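Local coordinates for dehydrogenase (Chromobacterium violaceum, PDB 3Q2I), which probably oxidises the 3-hydroxyl of UDP-N-acetylglucosaminuronic acid with NAD, an early step toward a diacetamido mannuronic acid sugar, at residues Lys145-Glu150 against Gln275-Ser280. Sequence-based numbering, arbitrary orientation.
Sequences KRAMQE and QHWEFS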
loop_
_atom_site.group_PDB
_atom_site.type_symbol
_atom_site.label_atom_id
_atom_site.label_comp_id
_atom_site.label_asym_id
_atom_site.label_seq_id
_atom_site.Cartn_x
_atom_site.Cartn_y
_atom_site.Cartn_z
ATOM N N LYS A 145 -36.858 -9.001 13.298
ATOM C CA LYS A 145 -36.243 -10.286 12.982
ATOM C C LYS A 145 -37.198 -11.210 12.205
ATOM O O LYS A 145 -36.822 -11.878 11.230
ATOM C CB LYS A 145 -35.714 -10.969 14.242
ATOM C CG LYS A 145 -35.045 -12.319 13.964
ATOM C CD LYS A 145 -33.702 -12.217 13.203
ATOM C CE LYS A 145 -32.980 -13.577 13.131
ATOM N NZ LYS A 145 -31.703 -13.564 12.347
ATOM N N ARG A 146 -38.444 -11.255 12.665
ATOM C CA ARG A 146 -39.452 -12.032 11.959
ATOM C C ARG A 146 -39.650 -11.575 10.517
ATOM O O ARG A 146 -39.725 -12.392 9.585
ATOM C CB ARG A 146 -40.746 -12.051 12.782
ATOM C CG ARG A 146 -40.651 -13.002 13.955
ATOM C CD ARG A 146 -41.797 -12.839 14.968
ATOM N NE ARG A 146 -43.121 -12.984 14.355
ATOM C CZ ARG A 146 -44.229 -12.406 14.817
ATOM N NH1 ARG A 146 -44.195 -11.645 15.900
ATOM N NH2 ARG A 146 -45.383 -12.582 14.186
ATOM N N ALA A 147 -39.703 -10.259 10.304
ATOM C CA ALA A 147 -39.843 -9.764 8.945
ATOM C C ALA A 147 -38.679 -10.224 8.081
ATOM O O ALA A 147 -38.877 -10.600 6.939
ATOM C CB ALA A 147 -40.014 -8.239 8.921
ATOM N N MET A 148 -37.472 -10.197 8.641
ATOM C CA MET A 148 -36.272 -10.646 7.945
ATOM C C MET A 148 -36.378 -12.132 7.617
ATOM O O MET A 148 -36.187 -12.518 6.470
ATOM C CB MET A 148 -35.020 -10.436 8.796
ATOM C CG MET A 148 -34.424 -9.060 8.678
ATOM S SD MET A 148 -34.293 -8.514 6.958
ATOM C CE MET A 148 -34.236 -6.778 7.261
ATOM N N GLN A 149 -36.661 -12.959 8.624
ATOM C CA GLN A 149 -36.814 -14.414 8.393
ATOM C C GLN A 149 -37.849 -14.760 7.317
ATOM O O GLN A 149 -37.683 -15.725 6.572
ATOM C CB GLN A 149 -37.162 -15.139 9.701
ATOM C CG GLN A 149 -35.991 -15.207 10.679
ATOM C CD GLN A 149 -36.409 -15.495 12.116
ATOM O OE1 GLN A 149 -37.590 -15.442 12.464
ATOM N NE2 GLN A 149 -35.443 -15.839 12.948
ATOM N N GLU A 150 -38.925 -13.990 7.232
ATOM C CA GLU A 150 -39.930 -14.213 6.199
ATOM C C GLU A 150 -39.553 -13.649 4.828
ATOM O O GLU A 150 -40.306 -13.811 3.879
ATOM C CB GLU A 150 -41.272 -13.630 6.642
ATOM C CG GLU A 150 -41.691 -14.074 8.019
ATOM C CD GLU A 150 -42.757 -15.135 7.914
ATOM O OE1 GLU A 150 -43.934 -14.807 8.198
ATOM O OE2 GLU A 150 -42.412 -16.258 7.474
ATOM N N GLN A 275 -41.817 3.400 13.807
ATOM C CA GLN A 275 -42.145 4.708 13.216
ATOM C C GLN A 275 -42.527 4.609 11.743
ATOM O O GLN A 275 -43.204 5.472 11.200
ATOM C CB GLN A 275 -40.943 5.646 13.371
ATOM C CG GLN A 275 -40.686 6.012 14.797
ATOM C CD GLN A 275 -39.453 6.880 14.956
ATOM O OE1 GLN A 275 -38.617 6.920 14.057
ATOM N NE2 GLN A 275 -39.303 7.527 16.112
ATOM N N HIS A 276 -42.078 3.563 11.059
ATOM C CA HIS A 276 -42.379 3.431 9.651
ATOM C C HIS A 276 -42.356 1.946 9.347
ATOM O O HIS A 276 -41.434 1.260 9.785
ATOM C CB HIS A 276 -41.365 4.145 8.761
ATOM C CG HIS A 276 -41.799 4.206 7.328
ATOM N ND1 HIS A 276 -42.680 5.167 6.868
ATOM C CD2 HIS A 276 -41.464 3.465 6.249
ATOM C CE1 HIS A 276 -42.885 4.994 5.574
ATOM N NE2 HIS A 276 -42.166 3.964 5.175
ATOM N N TRP A 277 -43.402 1.438 8.697
ATOM C CA TRP A 277 -43.608 0.006 8.559
ATOM C C TRP A 277 -44.392 -0.331 7.295
ATOM O O TRP A 277 -45.631 -0.458 7.323
ATOM C CB TRP A 277 -44.265 -0.589 9.824
ATOM C CG TRP A 277 -44.218 -2.112 9.878
ATOM C CD1 TRP A 277 -45.142 -2.973 9.360
ATOM C CD2 TRP A 277 -43.221 -2.925 10.512
ATOM N NE1 TRP A 277 -44.758 -4.273 9.592
ATOM C CE2 TRP A 277 -43.592 -4.271 10.316
ATOM C CE3 TRP A 277 -42.029 -2.639 11.185
ATOM C CZ2 TRP A 277 -42.808 -5.348 10.779
ATOM C CZ3 TRP A 277 -41.258 -3.698 11.637
ATOM C CH2 TRP A 277 -41.655 -5.031 11.447
ATOM N N GLU A 278 -43.725 -0.377 6.157
ATOM C CA GLU A 278 -44.402 -0.432 4.868
ATOM C C GLU A 278 -43.890 -1.579 3.992
ATOM O O GLU A 278 -42.717 -1.616 3.586
ATOM C CB GLU A 278 -44.335 0.940 4.161
ATOM C CG GLU A 278 -44.847 0.933 2.731
ATOM C CD GLU A 278 -45.182 2.318 2.158
ATOM O OE1 GLU A 278 -45.925 2.364 1.146
ATOM O OE2 GLU A 278 -44.718 3.354 2.696
ATOM N N PHE A 279 -44.755 -2.557 3.746
ATOM C CA PHE A 279 -44.382 -3.731 2.961
ATOM C C PHE A 279 -45.261 -3.926 1.733
ATOM O O PHE A 279 -46.415 -3.462 1.732
ATOM C CB PHE A 279 -44.373 -4.975 3.844
ATOM C CG PHE A 279 -43.259 -4.993 4.850
ATOM C CD1 PHE A 279 -41.990 -5.434 4.492
ATOM C CD2 PHE A 279 -43.473 -4.554 6.144
ATOM C CE1 PHE A 279 -40.961 -5.445 5.436
ATOM C CE2 PHE A 279 -42.467 -4.533 7.086
ATOM C CZ PHE A 279 -41.188 -5.013 6.724
ATOM N N SER A 280 -44.742 -4.591 0.705
ATOM C CA SER A 280 -45.485 -4.755 -0.539
ATOM C C SER A 280 -46.681 -5.685 -0.347
ATOM O O SER A 280 -47.683 -5.516 -1.042
ATOM C CB SER A 280 -44.621 -5.235 -1.705
ATOM O OG SER A 280 -44.175 -6.563 -1.525
#
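Ala-147, in the last turn of helix 139-149, directs its methyl group at two aromatic rings of the strand that ends at Phe-279. CB of Ala-147 lies 4.1 Å from CZ of Phe-279, the outermost carbon of that ring, and 4.4 Å from CH2 of Trp-277, on the far rim of the indole. The methyl meets both rings obliquely, and no hydrogen bond joins the helix segment to the strand, so the touch is wholly apolar and small, burying 79 Å² in all. The backbones remain well separated, with 9.6 Å between the CA atoms of Ala-147 and Phe-279, and the long aromatic side chains bridge that distance.

The two rings also pack on each other. Two residues apart on the strand, they extend from the same side of it, and CE2 of Phe-279 stands 3.3 Å over the indole plane, nearer its border than its middle, while CD1 of Trp-277 approaches the phenyl edge within the phenyl plane. In Phe-279, CG is anti to the carbonyl carbon (chi1 -70°), whereas in Trp-277 CG is anti to the backbone N (chi1 -167°), and these two settings bring both rims to Ala-147. NE1 of Trp-277 donates to OD1 of Asp-286, which ties down the polar side of the indole. Phe-279 has further partners in Arg-152, a cation-pi contact, and Phe-153, edge-to-face, both just beyond the helix, and both rings rest on Val-264 of the adjacent strand.

Across the sheet, His-276 and Glu-278 pack on Leu-251 and Pro-248 of a second subunit. The contact thus lays the end of a helix on a strand that is outermost in the mixed sheet within this chain, a helix-on-sheet packing of the C-terminal alpha/beta domain that accompanies the Rossmann fold in this oxidoreductase family.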